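Local coordinates for glycerol trinitrate reductase (Agrobacterium tumefaciens, PDB 5EPD), which probably reduces glycerol trinitrate as a flavin (FMN)-dependent oxidoreductase of the Old Yellow Enzyme family, captured here without its cofactor, at residues Ile94-Lys104 against Lys180-Phe190. Sequence-based numbering, arbitrary orientation.
Sequences IYTQAQIDGWK and KAAANSIEAGF
Ile94, Ile100 and Trp103 meet Asn184, Ala188 and Phe190 where two neighbouring outer helices of the TIM barrel, 97-112 and 171-187, pack side by side. The segments run in roughly the same direction, their axes 40° apart and 9.4 Å at closest approach. Ile94, just ahead of the first helix, slides past Asn184 in the opposite sense; its CG1 branch, anti to the backbone N (chi1 -175°), lies near Ser185 OG, while CG2 rests 3.8 Å from Ala181 CB. Asn184 turns its amide back to the loop, and ND2 gives Ile94 O a nearly straight 2.9 Å hydrogen bond, the acceptor lying almost in the amide plane. Ile100 crosses Asn184 and Glu187 at about a right angle, with CD1 3.7 Å from Asn184 CG. On the outer side, Gln97 NE2 bridges two carboxylates: it reaches Glu187 OE1 (3.1 Å) from above the carboxylate plane and also bonds Asp101 OD1. Lys104, weakly bridged to Asp101, lays its CE 3.5 Å from Glu187 O; its NZ lies too far from Glu187 OE1 for a salt bridge but probably offsets the repulsion between the like charges of Glu187 and Asp101. At the far end a Schellman motif at Gly189 closes the second helix. Here Ala188 CB sits 3.7 Å from Trp103 CB, and Phe190 points an edge at the face of the six-membered ring of Trp103 in an offset edge-to-face pair, planes at 61°, with Phe190 CZ over the rim near Trp103 CE3. Thr96 and Gln99 form a capping box at the start of helix 97-112, and Trp103 NE1 bonds to Gly93 O. Beneath, Ile94, Ser185 and Phe190 rest on Leu119 of barrel strand 117-122, Ile94 and Trp103 also touch Thr79 of strand 73-80, and Ala182 touches Val236 and Ile240 of helix 227-240.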
ATOM      1  N   ILE A  94      -2.214  -6.814 -11.322  1.00 30.92           N
ATOM      2  CA  ILE A  94      -3.485  -7.424 -10.972  1.00 33.11           C
ATOM      3  C   ILE A  94      -4.472  -7.140 -12.100  1.00 34.36           C
ATOM      4  O   ILE A  94      -5.653  -6.959 -11.864  1.00 40.28           O
ATOM      5  CB  ILE A  94      -3.970  -6.950  -9.573  1.00 33.41           C
ATOM      6  CG1 ILE A  94      -5.247  -7.672  -9.120  1.00 32.57           C
ATOM      7  CG2 ILE A  94      -4.181  -5.443  -9.554  1.00 35.21           C
ATOM      8  CD1 ILE A  94      -5.141  -9.181  -9.214  1.00 33.73           C
ATOM      9  N   TYR A  95      -3.982  -7.112 -13.337  1.00 36.23           N
ATOM     10  CA  TYR A  95      -4.833  -6.754 -14.470  1.00 37.69           C
ATOM     11  C   TYR A  95      -4.989  -7.842 -15.527  1.00 39.90           C
ATOM     12  O   TYR A  95      -5.916  -7.746 -16.325  1.00 44.57           O
ATOM     13  CB  TYR A  95      -4.366  -5.441 -15.122  1.00 37.87           C
ATOM     14  CG  TYR A  95      -2.899  -5.388 -15.597  1.00 36.21           C
ATOM     15  CD1 TYR A  95      -1.897  -4.917 -14.764  1.00 34.54           C
ATOM     16  CD2 TYR A  95      -2.546  -5.766 -16.889  1.00 35.77           C
ATOM     17  CE1 TYR A  95      -0.583  -4.846 -15.184  1.00 34.65           C
ATOM     18  CE2 TYR A  95      -1.234  -5.694 -17.320  1.00 34.99           C
ATOM     19  CZ  TYR A  95      -0.255  -5.229 -16.459  1.00 34.91           C
ATOM     20  OH  TYR A  95       1.054  -5.155 -16.871  1.00 30.88           O
ATOM     21  N   THR A  96      -4.098  -8.839 -15.554  1.00 40.78           N
ATOM     22  CA  THR A  96      -4.221  -9.974 -16.483  1.00 39.82           C
ATOM     23  C   THR A  96      -4.542 -11.261 -15.713  1.00 40.93           C
ATOM     24  O   THR A  96      -4.192 -11.380 -14.535  1.00 43.48           O
ATOM     25  CB  THR A  96      -2.935 -10.219 -17.290  1.00 37.73           C
ATOM     26  OG1 THR A  96      -1.913 -10.715 -16.418  1.00 37.56           O
ATOM     27  CG2 THR A  96      -2.469  -8.968 -17.981  1.00 36.17           C
ATOM     28  N   GLN A  97      -5.198 -12.216 -16.382  1.00 39.20           N
ATOM     29  CA  GLN A  97      -5.498 -13.530 -15.782  1.00 38.31           C
ATOM     30  C   GLN A  97      -4.270 -14.261 -15.242  1.00 36.97           C
ATOM     31  O   GLN A  97      -4.362 -14.873 -14.170  1.00 37.11           O
ATOM     32  CB  GLN A  97      -6.202 -14.464 -16.778  1.00 39.16           C
ATOM     33  CG  GLN A  97      -6.876 -15.663 -16.115  1.00 39.67           C
ATOM     34  CD  GLN A  97      -8.008 -15.263 -15.148  1.00 41.64           C
ATOM     35  OE1 GLN A  97      -8.719 -14.289 -15.374  1.00 42.15           O
ATOM     36  NE2 GLN A  97      -8.170 -16.021 -14.064  1.00 44.36           N
ATOM     37  N   ALA A  98      -3.152 -14.228 -15.988  1.00 34.17           N
ATOM     38  CA  ALA A  98      -1.865 -14.788 -15.529  1.00 34.69           C
ATOM     39  C   ALA A  98      -1.518 -14.307 -14.117  1.00 35.52           C
ATOM     40  O   ALA A  98      -1.208 -15.109 -13.241  1.00 37.57           O
ATOM     41  CB  ALA A  98      -0.735 -14.428 -16.491  1.00 33.65           C
ATOM     42  N   GLN A  99      -1.618 -12.997 -13.891  1.00 36.50           N
ATOM     43  CA  GLN A  99      -1.349 -12.421 -12.568  1.00 35.46           C
ATOM     44  C   GLN A  99      -2.357 -12.893 -11.515  1.00 34.86           C
ATOM     45  O   GLN A  99      -1.981 -13.343 -10.427  1.00 35.30           O
ATOM     46  CB  GLN A  99      -1.351 -10.898 -12.655  1.00 36.21           C
ATOM     47  CG  GLN A  99      -0.226 -10.336 -13.527  1.00 35.97           C
ATOM     48  CD  GLN A  99      -0.565  -8.982 -14.155  1.00 37.63           C
ATOM     49  OE1 GLN A  99      -1.644  -8.407 -13.914  1.00 38.15           O
ATOM     50  NE2 GLN A  99       0.349  -8.481 -14.998  1.00 36.72           N
ATOM     51  N   ILE A 100      -3.638 -12.808 -11.840  1.00 34.70           N
ATOM     52  CA  ILE A 100      -4.665 -13.289 -10.938  1.00 36.35           C
ATOM     53  C   ILE A 100      -4.317 -14.699 -10.453  1.00 37.60           C
ATOM     54  O   ILE A 100      -4.277 -14.972  -9.234  1.00 34.00           O
ATOM     55  CB  ILE A 100      -6.036 -13.291 -11.636  1.00 40.95           C
ATOM     56  CG1 ILE A 100      -6.456 -11.846 -11.955  1.00 44.57           C
ATOM     57  CG2 ILE A 100      -7.087 -13.965 -10.757  1.00 41.54           C
ATOM     58  CD1 ILE A 100      -7.722 -11.729 -12.785  1.00 47.57           C
ATOM     59  N   ASP A 101      -4.032 -15.583 -11.418  1.00 38.79           N
ATOM     60  CA  ASP A 101      -3.769 -16.991 -11.119  1.00 38.16           C
ATOM     61  C   ASP A 101      -2.503 -17.177 -10.290  1.00 38.48           C
ATOM     62  O   ASP A 101      -2.493 -18.012  -9.376  1.00 39.98           O
ATOM     63  CB  ASP A 101      -3.763 -17.841 -12.394  1.00 37.18           C
ATOM     64  CG  ASP A 101      -5.118 -17.840 -13.090  1.00 37.64           C
ATOM     65  OD1 ASP A 101      -6.117 -17.326 -12.519  1.00 37.05           O
ATOM     66  OD2 ASP A 101      -5.179 -18.333 -14.226  1.00 41.52           O
ATOM     67  N   GLY A 102      -1.464 -16.389 -10.570  1.00 37.36           N
ATOM     68  CA  GLY A 102      -0.310 -16.306  -9.667  1.00 39.96           C
ATOM     69  C   GLY A 102      -0.677 -15.903  -8.222  1.00 41.77           C
ATOM     70  O   GLY A 102      -0.151 -16.472  -7.241  1.00 38.92           O
ATOM     71  N   TRP A 103      -1.577 -14.928  -8.090  1.00 40.59           N
ATOM     72  CA  TRP A 103      -1.998 -14.444  -6.775  1.00 41.65           C
ATOM     73  C   TRP A 103      -2.830 -15.454  -5.999  1.00 44.97           C
ATOM     74  O   TRP A 103      -2.872 -15.392  -4.754  1.00 45.71           O
ATOM     75  CB  TRP A 103      -2.816 -13.149  -6.891  1.00 40.34           C
ATOM     76  CG  TRP A 103      -1.996 -11.938  -7.131  1.00 38.67           C
ATOM     77  CD1 TRP A 103      -1.991 -11.156  -8.251  1.00 37.93           C
ATOM     78  CD2 TRP A 103      -1.059 -11.352  -6.222  1.00 37.05           C
ATOM     79  NE1 TRP A 103      -1.106 -10.114  -8.093  1.00 37.46           N
ATOM     80  CE2 TRP A 103      -0.515 -10.213  -6.861  1.00 36.23           C
ATOM     81  CE3 TRP A 103      -0.628 -11.675  -4.927  1.00 34.84           C
ATOM     82  CZ2 TRP A 103       0.443  -9.398  -6.254  1.00 34.50           C
ATOM     83  CZ3 TRP A 103       0.330 -10.863  -4.325  1.00 34.61           C
ATOM     84  CH2 TRP A 103       0.852  -9.734  -4.996  1.00 33.95           C
ATOM     85  N   LYS A 104      -3.524 -16.343  -6.716  1.00 45.44           N
ATOM     86  CA  LYS A 104      -4.383 -17.343  -6.054  1.00 46.45           C
ATOM     87  C   LYS A 104      -3.558 -18.273  -5.194  1.00 44.49           C
ATOM     88  O   LYS A 104      -3.953 -18.618  -4.086  1.00 44.11           O
ATOM     89  CB  LYS A 104      -5.183 -18.160  -7.059  1.00 46.98           C
ATOM     90  CG  LYS A 104      -6.438 -17.482  -7.561  1.00 47.33           C
ATOM     91  CD  LYS A 104      -7.002 -18.284  -8.716  1.00 49.52           C
ATOM     92  CE  LYS A 104      -8.378 -17.808  -9.126  1.00 51.94           C
ATOM     93  NZ  LYS A 104      -8.689 -18.297 -10.496  1.00 55.26           N
ATOM     94  N   LYS A 180     -11.883  -2.392 -11.773  1.00 41.37           N
ATOM     95  CA  LYS A 180     -11.660  -3.712 -12.320  1.00 44.05           C
ATOM     96  C   LYS A 180     -10.560  -4.406 -11.501  1.00 44.70           C
ATOM     97  O   LYS A 180     -10.669  -5.603 -11.184  1.00 46.10           O
ATOM     98  CB  LYS A 180     -11.284  -3.560 -13.801  1.00 49.23           C
ATOM     99  CG  LYS A 180     -11.255  -4.816 -14.642  1.00 54.07           C
ATOM    100  CD  LYS A 180     -10.354  -4.577 -15.862  1.00 59.70           C
ATOM    101  CE  LYS A 180      -8.858  -4.762 -15.540  1.00 58.61           C
ATOM    102  NZ  LYS A 180      -7.956  -3.782 -16.218  1.00 53.99           N
ATOM    103  N   ALA A 181      -9.522  -3.665 -11.115  1.00 41.38           N
ATOM    104  CA  ALA A 181      -8.438  -4.273 -10.331  1.00 42.60           C
ATOM    105  C   ALA A 181      -8.923  -4.791  -8.966  1.00 39.71           C
ATOM    106  O   ALA A 181      -8.438  -5.806  -8.489  1.00 39.13           O
ATOM    107  CB  ALA A 181      -7.244  -3.329 -10.177  1.00 41.74           C
ATOM    108  N   ALA A 182      -9.885  -4.111  -8.356  1.00 39.46           N
ATOM    109  CA  ALA A 182     -10.486  -4.604  -7.118  1.00 39.38           C
ATOM    110  C   ALA A 182     -11.222  -5.926  -7.330  1.00 41.72           C
ATOM    111  O   ALA A 182     -11.071  -6.839  -6.527  1.00 43.39           O
ATOM    112  CB  ALA A 182     -11.431  -3.575  -6.527  1.00 40.75           C
ATOM    113  N   ALA A 183     -12.006  -6.048  -8.402  1.00 42.36           N
ATOM    114  CA  ALA A 183     -12.743  -7.303  -8.653  1.00 41.17           C
ATOM    115  C   ALA A 183     -11.826  -8.460  -9.019  1.00 39.66           C
ATOM    116  O   ALA A 183     -12.164  -9.610  -8.764  1.00 38.53           O
ATOM    117  CB  ALA A 183     -13.796  -7.106  -9.732  1.00 41.74           C
ATOM    118  N   ASN A 184     -10.686  -8.148  -9.643  1.00 40.86           N
ATOM    119  CA  ASN A 184      -9.620  -9.131  -9.890  1.00 40.88           C
ATOM    120  C   ASN A 184      -8.953  -9.608  -8.579  1.00 41.00           C
ATOM    121  O   ASN A 184      -8.473 -10.748  -8.493  1.00 41.84           O
ATOM    122  CB  ASN A 184      -8.535  -8.554 -10.820  1.00 40.38           C
ATOM    123  CG  ASN A 184      -9.028  -8.307 -12.240  1.00 41.80           C
ATOM    124  OD1 ASN A 184     -10.088  -8.786 -12.635  1.00 43.62           O
ATOM    125  ND2 ASN A 184      -8.252  -7.560 -13.017  1.00 39.95           N
ATOM    126  N   SER A 185      -8.906  -8.725  -7.582  1.00 37.52           N
ATOM    127  CA  SER A 185      -8.320  -9.055  -6.298  1.00 38.16           C
ATOM    128  C   SER A 185      -9.215 -10.025  -5.556  1.00 38.44           C
ATOM    129  O   SER A 185      -8.710 -10.921  -4.888  1.00 34.90           O
ATOM    130  CB  SER A 185      -8.087  -7.800  -5.454  1.00 38.12           C
ATOM    131  OG  SER A 185      -7.197  -6.910  -6.107  1.00 38.86           O
ATOM    132  N   ILE A 186     -10.536  -9.855  -5.686  1.00 40.09           N
ATOM    133  CA  ILE A 186     -11.507 -10.807  -5.130  1.00 42.54           C
ATOM    134  C   ILE A 186     -11.486 -12.139  -5.867  1.00 43.48           C
ATOM    135  O   ILE A 186     -11.551 -13.174  -5.224  1.00 44.82           O
ATOM    136  CB  ILE A 186     -12.952 -10.278  -5.149  1.00 44.83           C
ATOM    137  CG1 ILE A 186     -13.060  -8.960  -4.359  1.00 46.67           C
ATOM    138  CG2 ILE A 186     -13.901 -11.318  -4.572  1.00 45.74           C
ATOM    139  CD1 ILE A 186     -12.415  -8.967  -2.984  1.00 47.55           C
ATOM    140  N   GLU A 187     -11.409 -12.119  -7.199  1.00 44.70           N
ATOM    141  CA  GLU A 187     -11.214 -13.352  -7.959  1.00 46.05           C
ATOM    142  C   GLU A 187      -9.995 -14.102  -7.416  1.00 47.52           C
ATOM    143  O   GLU A 187     -10.048 -15.316  -7.229  1.00 49.22           O
ATOM    144  CB  GLU A 187     -11.044 -13.079  -9.460  1.00 49.16           C
ATOM    145  CG  GLU A 187     -11.179 -14.326 -10.345  1.00 51.42           C
ATOM    146  CD  GLU A 187     -10.984 -14.051 -11.842  1.00 55.37           C
ATOM    147  OE1 GLU A 187     -10.684 -15.019 -12.597  1.00 56.07           O
ATOM    148  OE2 GLU A 187     -11.135 -12.881 -12.275  1.00 53.41           O
ATOM    149  N   ALA A 188      -8.914 -13.370  -7.129  1.00 45.87           N
ATOM    150  CA  ALA A 188      -7.644 -13.971  -6.689  1.00 43.67           C
ATOM    151  C   ALA A 188      -7.618 -14.482  -5.215  1.00 41.94           C
ATOM    152  O   ALA A 188      -6.578 -14.951  -4.731  1.00 38.45           O
ATOM    153  CB  ALA A 188      -6.513 -12.988  -6.930  1.00 42.72           C
ATOM    154  N   GLY A 189      -8.752 -14.381  -4.517  1.00 40.47           N
ATOM    155  CA  GLY A 189      -8.890 -14.878  -3.152  1.00 39.18           C
ATOM    156  C   GLY A 189      -8.460 -13.904  -2.065  1.00 39.61           C
ATOM    157  O   GLY A 189      -8.261 -14.308  -0.925  1.00 34.66           O
ATOM    158  N   PHE A 190      -8.305 -12.620  -2.390  1.00 39.65           N
ATOM    159  CA  PHE A 190      -7.905 -11.653  -1.367  1.00 38.34           C
ATOM    160  C   PHE A 190      -9.096 -11.377  -0.483  1.00 36.26           C
ATOM    161  O   PHE A 190     -10.229 -11.475  -0.922  1.00 35.55           O
ATOM    162  CB  PHE A 190      -7.381 -10.350  -1.975  1.00 38.53           C
ATOM    163  CG  PHE A 190      -5.957 -10.434  -2.456  1.00 37.76           C
ATOM    164  CD1 PHE A 190      -4.910 -10.166  -1.592  1.00 37.02           C
ATOM    165  CD2 PHE A 190      -5.667 -10.764  -3.772  1.00 36.28           C
ATOM    166  CE1 PHE A 190      -3.605 -10.226  -2.031  1.00 38.04           C
ATOM    167  CE2 PHE A 190      -4.358 -10.829  -4.214  1.00 36.75           C
ATOM    168  CZ  PHE A 190      -3.326 -10.562  -3.341  1.00 37.21           C
TER